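Local atomic coordinates of tRNA threonylcarbamoyladenosine dehydratase (Escherichia coli, PDB entry 4D79), a protein that catalyses the ATP-dependent dehydration of threonylcarbamoyladenosine at position 37 of tRNAs to its cyclic form, and can accept sulfur from the desulfurase CsdA in vitro. Residues C34-G39 against S123-A128; T58-D63 against D107-D112. All blocks are in the same frame, centred on the assembly; numbering follows the deposited sequence.

Contact 1 of 2, residues C34-G39 against S123-A128. With ATP (adenosine-5'-triphosphate), chain K.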
loop_
_atom_site.group_PDB
_atom_site.type_symbol
_atom_site.label_atom_id
_atom_site.label_comp_id
_atom_site.label_asym_id
_atom_site.label_seq_id
_atom_site.Cartn_x
_atom_site.Cartn_y
_atom_site.Cartn_z
ATOM N N CYS B 34 3.402 1.741 18.362
ATOM C CA CYS B 34 2.107 2.358 18.573
ATOM C C CYS B 34 1.701 3.066 17.294
ATOM O O CYS B 34 2.477 3.862 16.757
ATOM C CB CYS B 34 2.193 3.345 19.747
ATOM S SG CYS B 34 0.637 4.112 20.175
ATOM N N VAL B 35 0.499 2.774 16.808
ATOM C CA VAL B 35 -0.098 3.496 15.681
ATOM C C VAL B 35 -1.237 4.330 16.237
ATOM O O VAL B 35 -2.164 3.804 16.867
ATOM C CB VAL B 35 -0.583 2.559 14.567
ATOM C CG1 VAL B 35 -1.079 3.361 13.406
ATOM C CG2 VAL B 35 0.553 1.644 14.162
ATOM N N VAL B 36 -1.141 5.636 16.055
ATOM C CA VAL B 36 -2.154 6.558 16.556
ATOM C C VAL B 36 -2.956 7.027 15.354
ATOM O O VAL B 36 -2.435 7.723 14.472
ATOM C CB VAL B 36 -1.569 7.755 17.321
ATOM C CG1 VAL B 36 -2.696 8.541 17.966
ATOM C CG2 VAL B 36 -0.584 7.336 18.380
ATOM N N GLY B 37 -4.229 6.676 15.343
ATOM C CA GLY B 37 -5.073 6.965 14.196
ATOM C C GLY B 37 -5.100 5.800 13.218
ATOM O O GLY B 37 -4.125 5.554 12.515
ATOM N N ILE B 38 -6.218 5.084 13.163
ATOM C CA ILE B 38 -6.346 3.871 12.361
ATOM C C ILE B 38 -7.237 4.181 11.149
ATOM O O ILE B 38 -8.215 3.474 10.858
ATOM C CB ILE B 38 -6.883 2.720 13.240
ATOM C CG1 ILE B 38 -6.069 2.606 14.535
ATOM C CG2 ILE B 38 -6.841 1.386 12.511
ATOM C CD1 ILE B 38 -4.582 2.469 14.305
ATOM N N GLY B 39 -6.857 5.195 10.382
ATOM C CA GLY B 39 -7.658 5.602 9.239
ATOM C C GLY B 39 -6.999 5.338 7.899
ATOM O O GLY B 39 -6.422 4.264 7.656
ATOM N N SER B 123 8.898 1.193 21.109
ATOM C CA SER B 123 10.027 1.234 20.183
ATOM C C SER B 123 9.874 2.334 19.136
ATOM O O SER B 123 10.872 2.869 18.650
ATOM C CB SER B 123 10.177 -0.099 19.449
ATOM O OG SER B 123 10.065 -1.195 20.327
ATOM N N TYR B 124 8.646 2.636 18.731
ATOM C CA TYR B 124 8.379 3.638 17.714
ATOM C C TYR B 124 6.919 4.042 17.826
ATOM O O TYR B 124 6.062 3.220 18.150
ATOM C CB TYR B 124 8.653 3.119 16.276
ATOM C CG TYR B 124 9.591 4.029 15.500
ATOM C CD1 TYR B 124 9.118 5.179 14.843
ATOM C CD2 TYR B 124 10.932 3.753 15.433
ATOM C CE1 TYR B 124 9.994 6.009 14.159
ATOM C CE2 TYR B 124 11.803 4.569 14.776
ATOM C CZ TYR B 124 11.329 5.685 14.118
ATOM O OH TYR B 124 12.244 6.486 13.502
ATOM N N VAL B 125 6.634 5.291 17.478
ATOM C CA VAL B 125 5.266 5.790 17.362
ATOM C C VAL B 125 5.031 6.224 15.915
ATOM O O VAL B 125 5.822 6.980 15.351
ATOM C CB VAL B 125 4.996 6.950 18.342
ATOM C CG1 VAL B 125 3.570 7.486 18.170
ATOM C CG2 VAL B 125 5.210 6.469 19.804
ATOM N N ILE B 126 3.948 5.751 15.326
ATOM C CA ILE B 126 3.524 6.147 13.988
ATOM C C ILE B 126 2.288 7.034 14.147
ATOM O O ILE B 126 1.227 6.606 14.633
ATOM C CB ILE B 126 3.254 4.937 13.085
ATOM C CG1 ILE B 126 4.542 4.115 12.915
ATOM C CG2 ILE B 126 2.709 5.401 11.726
ATOM C CD1 ILE B 126 4.387 2.910 12.101
ATOM N N ASP B 127 2.454 8.289 13.815
ATOM C CA ASP B 127 1.408 9.276 14.005
ATOM C C ASP B 127 0.631 9.409 12.707
ATOM O O ASP B 127 1.137 9.959 11.721
ATOM C CB ASP B 127 1.980 10.611 14.431
ATOM C CG ASP B 127 1.027 11.733 14.168
ATOM O OD1 ASP B 127 -0.177 11.491 14.345
ATOM O OD2 ASP B 127 1.460 12.845 13.817
ATOM N N ALA B 128 -0.608 8.927 12.724
ATOM C CA ALA B 128 -1.497 8.956 11.565
ATOM C C ALA B 128 -2.786 9.688 11.914
ATOM O O ALA B 128 -3.875 9.336 11.440
ATOM C CB ALA B 128 -1.769 7.538 11.074
HETATM P PG ATP K . -13.929 10.828 8.295
HETATM O O1G ATP K . -14.769 11.138 7.080
HETATM O O2G ATP K . -14.529 9.800 9.225
HETATM O O3G ATP K . -13.347 12.051 8.965
HETATM P PB ATP K . -11.374 9.614 8.536
HETATM O O1B ATP K . -10.978 10.721 9.487
HETATM O O2B ATP K . -11.548 8.179 9.004
HETATM O O3B ATP K . -12.656 10.070 7.672
HETATM P PA ATP K . -8.724 9.610 7.581
HETATM O O1A ATP K . -8.357 11.089 7.650
HETATM O O2A ATP K . -8.144 8.766 6.478
HETATM O O3A ATP K . -10.307 9.565 7.342
HETATM O "O5'" ATP K . -8.481 8.880 9.013
HETATM C "C5'" ATP K . -7.949 9.535 10.182
HETATM C "C4'" ATP K . -7.986 8.716 11.479
HETATM O "O4'" ATP K . -7.227 9.332 12.567
HETATM C "C3'" ATP K . -9.404 8.535 12.009
HETATM O "O3'" ATP K . -9.737 7.148 12.183
HETATM C "C2'" ATP K . -9.392 9.248 13.348
HETATM O "O2'" ATP K . -10.291 8.665 14.279
HETATM C "C1'" ATP K . -7.949 9.147 13.814
HETATM N N9 ATP K . -7.683 10.104 14.934
HETATM C C8 ATP K . -7.997 11.424 14.868
HETATM N N7 ATP K . -7.681 12.087 16.011
HETATM C C5 ATP K . -7.158 11.181 16.841
HETATM C C6 ATP K . -6.610 11.253 18.201
HETATM N N6 ATP K . -6.614 12.424 18.841
HETATM N N1 ATP K . -6.149 10.143 18.781
HETATM C C2 ATP K . -6.179 8.954 18.135
HETATM N N3 ATP K . -6.668 8.814 16.883
HETATM C C4 ATP K . -7.162 9.873 16.166
HETATM O O HOH W 1 -5.008 7.221 9.885
#
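Val35 and Ile126 lie on one face of the flat peptide layer built by strands 34-36 and 124-127, while Cys34, Val36, Val125 and Asp127 lie on the other. At the facing edges the two parallel strands are joined by backbone hydrogen bonds, such as Ile126 N to Cys34 O at 2.8 Å and Val36 N to Ile126 O at 2.9 Å. One step on, Ala128 N reaches Val36 O, just where the chain leaves the strand. With CG1 anti to its backbone N (chi1 -172°), Val36 sets that methyl 3.5 Å from C2 of ATP and leaves CG2 to touch CG1 of Val125, the two side chains crossing obliquely. Beyond it Gly37 and Gly39 fit the glycine-rich turn of a Rossmann-type fold: a CB on Gly37 would collide with Ala128 O, and one on Gly39 with ATP O5'. A water bridges the loops that follow the two strands, accepting from Gly39 N at 2.8 Å and donating to Ala128 O at 2.9 Å. The carboxylate of buried Asp127 is well supplied, OD2 by Lys135 and Thr151 and OD1 by the amide of Ile129. Helix 242-266 and Leu49 cover Ile126. Backbone bonding thus uses up the polar edges between the strands, and the bare Gly39 lets the nucleotide come right up to the main chain, while Gly37 makes room for Ala128 O.

Contact 2 of 2, residues T58-D63 against D107-D112. With ATP (adenosine-5'-triphosphate), chain K.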
loop_
_atom_site.group_PDB
_atom_site.type_symbol
_atom_site.label_atom_id
_atom_site.label_comp_id
_atom_site.label_asym_id
_atom_site.label_seq_id
_atom_site.Cartn_x
_atom_site.Cartn_y
_atom_site.Cartn_z
ATOM N N THR B 58 0.260 -1.456 19.486
ATOM C CA THR B 58 -0.836 -0.729 20.107
ATOM C C THR B 58 -1.540 0.143 19.064
ATOM O O THR B 58 -0.896 0.797 18.232
ATOM C CB THR B 58 -0.334 0.132 21.277
ATOM O OG1 THR B 58 0.205 -0.726 22.302
ATOM C CG2 THR B 58 -1.470 1.017 21.855
ATOM N N LEU B 59 -2.875 0.119 19.092
ATOM C CA LEU B 59 -3.713 0.879 18.177
ATOM C C LEU B 59 -4.532 1.862 18.993
ATOM O O LEU B 59 -5.283 1.449 19.882
ATOM C CB LEU B 59 -4.653 -0.037 17.388
ATOM C CG LEU B 59 -4.016 -1.199 16.651
ATOM C CD1 LEU B 59 -5.057 -2.055 15.917
ATOM C CD2 LEU B 59 -2.957 -0.700 15.697
ATOM N N ILE B 60 -4.424 3.147 18.673
ATOM C CA ILE B 60 -5.160 4.186 19.404
ATOM C C ILE B 60 -6.097 4.905 18.441
ATOM O O ILE B 60 -5.648 5.625 17.545
ATOM C CB ILE B 60 -4.232 5.186 20.107
ATOM C CG1 ILE B 60 -3.183 4.435 20.911
ATOM C CG2 ILE B 60 -5.084 6.122 21.010
ATOM C CD1 ILE B 60 -2.353 5.305 21.858
ATOM N N ASP B 61 -7.398 4.756 18.677
ATOM C CA ASP B 61 -8.456 5.413 17.912
ATOM C C ASP B 61 -9.761 5.158 18.657
ATOM O O ASP B 61 -9.942 4.083 19.216
ATOM C CB ASP B 61 -8.538 4.850 16.484
ATOM C CG ASP B 61 -9.128 5.826 15.475
ATOM O OD1 ASP B 61 -10.069 6.580 15.807
ATOM O OD2 ASP B 61 -8.639 5.831 14.327
ATOM N N MET B 62 -10.696 6.120 18.630
ATOM C CA MET B 62 -12.028 5.793 19.148
ATOM C C MET B 62 -13.105 5.920 18.086
ATOM O O MET B 62 -14.302 5.844 18.414
ATOM C CB MET B 62 -12.377 6.616 20.404
ATOM C CG MET B 62 -12.593 8.079 20.254
ATOM S SD MET B 62 -12.903 8.881 21.854
ATOM C CE MET B 62 -14.016 7.726 22.646
ATOM N N ASP B 63 -12.737 6.046 16.813
ATOM C CA ASP B 63 -13.760 6.213 15.789
ATOM C C ASP B 63 -14.271 4.854 15.317
ATOM O O ASP B 63 -13.649 3.808 15.540
ATOM C CB ASP B 63 -13.221 7.022 14.608
ATOM C CG ASP B 63 -14.328 7.606 13.739
ATOM O OD1 ASP B 63 -15.502 7.634 14.180
ATOM O OD2 ASP B 63 -14.022 8.040 12.608
ATOM N N ASP B 107 -9.708 5.467 22.482
ATOM C CA ASP B 107 -9.623 6.845 22.955
ATOM C C ASP B 107 -8.918 7.669 21.889
ATOM O O ASP B 107 -8.343 7.126 20.941
ATOM C CB ASP B 107 -8.866 6.917 24.290
ATOM C CG ASP B 107 -9.191 8.170 25.113
ATOM O OD1 ASP B 107 -9.991 9.028 24.685
ATOM O OD2 ASP B 107 -8.631 8.292 26.217
ATOM N N PHE B 108 -8.976 8.985 22.061
ATOM C CA PHE B 108 -8.202 9.952 21.300
ATOM C C PHE B 108 -7.096 10.535 22.183
ATOM O O PHE B 108 -7.279 10.724 23.381
ATOM C CB PHE B 108 -9.077 11.116 20.805
ATOM C CG PHE B 108 -10.120 10.737 19.787
ATOM C CD1 PHE B 108 -9.798 9.991 18.655
ATOM C CD2 PHE B 108 -11.432 11.167 19.952
ATOM C CE1 PHE B 108 -10.779 9.670 17.716
ATOM C CE2 PHE B 108 -12.409 10.854 19.020
ATOM C CZ PHE B 108 -12.084 10.104 17.906
ATOM N N VAL B 109 -5.957 10.843 21.568
ATOM C CA VAL B 109 -4.864 11.471 22.290
ATOM C C VAL B 109 -5.201 12.933 22.556
ATOM O O VAL B 109 -5.782 13.619 21.707
ATOM C CB VAL B 109 -3.552 11.324 21.504
ATOM C CG1 VAL B 109 -2.468 12.247 22.042
ATOM C CG2 VAL B 109 -3.086 9.874 21.555
ATOM N N THR B 110 -4.901 13.392 23.763
ATOM C CA THR B 110 -5.078 14.799 24.135
ATOM C C THR B 110 -3.831 15.273 24.873
ATOM O O THR B 110 -3.023 14.444 25.312
ATOM C CB THR B 110 -6.310 15.002 25.019
ATOM O OG1 THR B 110 -6.019 14.510 26.328
ATOM C CG2 THR B 110 -7.529 14.305 24.454
ATOM N N PRO B 111 -3.629 16.582 25.058
ATOM C CA PRO B 111 -2.511 17.005 25.919
ATOM C C PRO B 111 -2.597 16.417 27.319
ATOM O O PRO B 111 -1.563 16.144 27.943
ATOM C CB PRO B 111 -2.627 18.536 25.919
ATOM C CG PRO B 111 -3.345 18.855 24.646
ATOM C CD PRO B 111 -4.309 17.726 24.425
ATOM N N ASP B 112 -3.814 16.132 27.789
ATOM C CA ASP B 112 -4.031 15.632 29.136
ATOM C C ASP B 112 -3.709 14.159 29.284
ATOM O O ASP B 112 -3.397 13.724 30.401
ATOM C CB ASP B 112 -5.497 15.830 29.548
ATOM C CG ASP B 112 -5.854 17.279 29.808
ATOM O OD1 ASP B 112 -4.944 18.085 30.103
ATOM O OD2 ASP B 112 -7.056 17.609 29.722
HETATM P PG ATP K . -13.929 10.828 8.295
HETATM O O1G ATP K . -14.769 11.138 7.080
HETATM O O2G ATP K . -14.529 9.800 9.225
HETATM O O3G ATP K . -13.347 12.051 8.965
HETATM P PB ATP K . -11.374 9.614 8.536
HETATM O O1B ATP K . -10.978 10.721 9.487
HETATM O O2B ATP K . -11.548 8.179 9.004
HETATM O O3B ATP K . -12.656 10.070 7.672
HETATM P PA ATP K . -8.724 9.610 7.581
HETATM O O1A ATP K . -8.357 11.089 7.650
HETATM O O2A ATP K . -8.144 8.766 6.478
HETATM O O3A ATP K . -10.307 9.565 7.342
HETATM O "O5'" ATP K . -8.481 8.880 9.013
HETATM C "C5'" ATP K . -7.949 9.535 10.182
HETATM C "C4'" ATP K . -7.986 8.716 11.479
HETATM O "O4'" ATP K . -7.227 9.332 12.567
HETATM C "C3'" ATP K . -9.404 8.535 12.009
HETATM O "O3'" ATP K . -9.737 7.148 12.183
HETATM C "C2'" ATP K . -9.392 9.248 13.348
HETATM O "O2'" ATP K . -10.291 8.665 14.279
HETATM C "C1'" ATP K . -7.949 9.147 13.814
HETATM N N9 ATP K . -7.683 10.104 14.934
HETATM C C8 ATP K . -7.997 11.424 14.868
HETATM N N7 ATP K . -7.681 12.087 16.011
HETATM C C5 ATP K . -7.158 11.181 16.841
HETATM C C6 ATP K . -6.610 11.253 18.201
HETATM N N6 ATP K . -6.614 12.424 18.841
HETATM N N1 ATP K . -6.149 10.143 18.781
HETATM C C2 ATP K . -6.179 8.954 18.135
HETATM N N3 ATP K . -6.668 8.814 16.883
HETATM C C4 ATP K . -7.162 9.873 16.166
#
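Ile60 and Asp61, at the end of strand 56-60, meet the loop after strand 101-105 in the Rossmann-type ATP pocket of the ThiF family. The tight part is internal: Ile60 CG2 sits 3.4 Å from Asp107 O and touches Val109 CG2, under cover of Val105 and Cys34. No hydrogen bond links the two segments, and ATP does much of the joining. A chi1 of -154° swings the Asp61 carboxylate to the ribose, where it takes both hydroxyls, O2' on OD1 at 2.6 Å and O3' on OD2 at 2.7 Å. The same OD1 accepts the amide of Asp63 from above the carboxylate plane, closing an Asx turn, while OD2 also receives the amide of Ile38, which leaves the carboxylate little freedom to rotate.

The outer side faces solvent. Met62, exposed there, crosses Phe108 at about a right angle, its SD 3.8 Å from the ring centroid in an oblique Met-aromatic contact; the close approach of CG over the face is doubtful. Phe108 also brings CD1 to within 3.4 Å of ATP C5. An alanine at Phe108 is likely to leave Met62 without its aromatic partner and to uncover part of the adenine. Asp107 OD2 bonds to Tyr117, while OD1 lies near Met62 SD. The adenine is read by backbone alone here: Val109 N donates to ATP N1 at 2.9 Å, and ATP N6 donates back to Val109 O at 3.2 Å.

Overall arrangement
From the N terminus, strand 32-36 enters the first half of contact 1, runs through the glycine turn into helix 42-51 and returns as strand 56-60, its neighbour in the sheet. Contact 2 starts there and closes a 43-residue loop holding helix 85-96 and strand 101-105. After helix 114-118 the chain reaches strand 124-127, completing contact 1 around an 83-residue excursion, so contact 2 is nested inside it. Strand 32-36 stands between 56-60 and 124-127; the contact centres are about 10 Å apart. They touch directly, through Val35 N with Thr58 O and Cys34 SG against Ile60 CD1, and both border the same ATP.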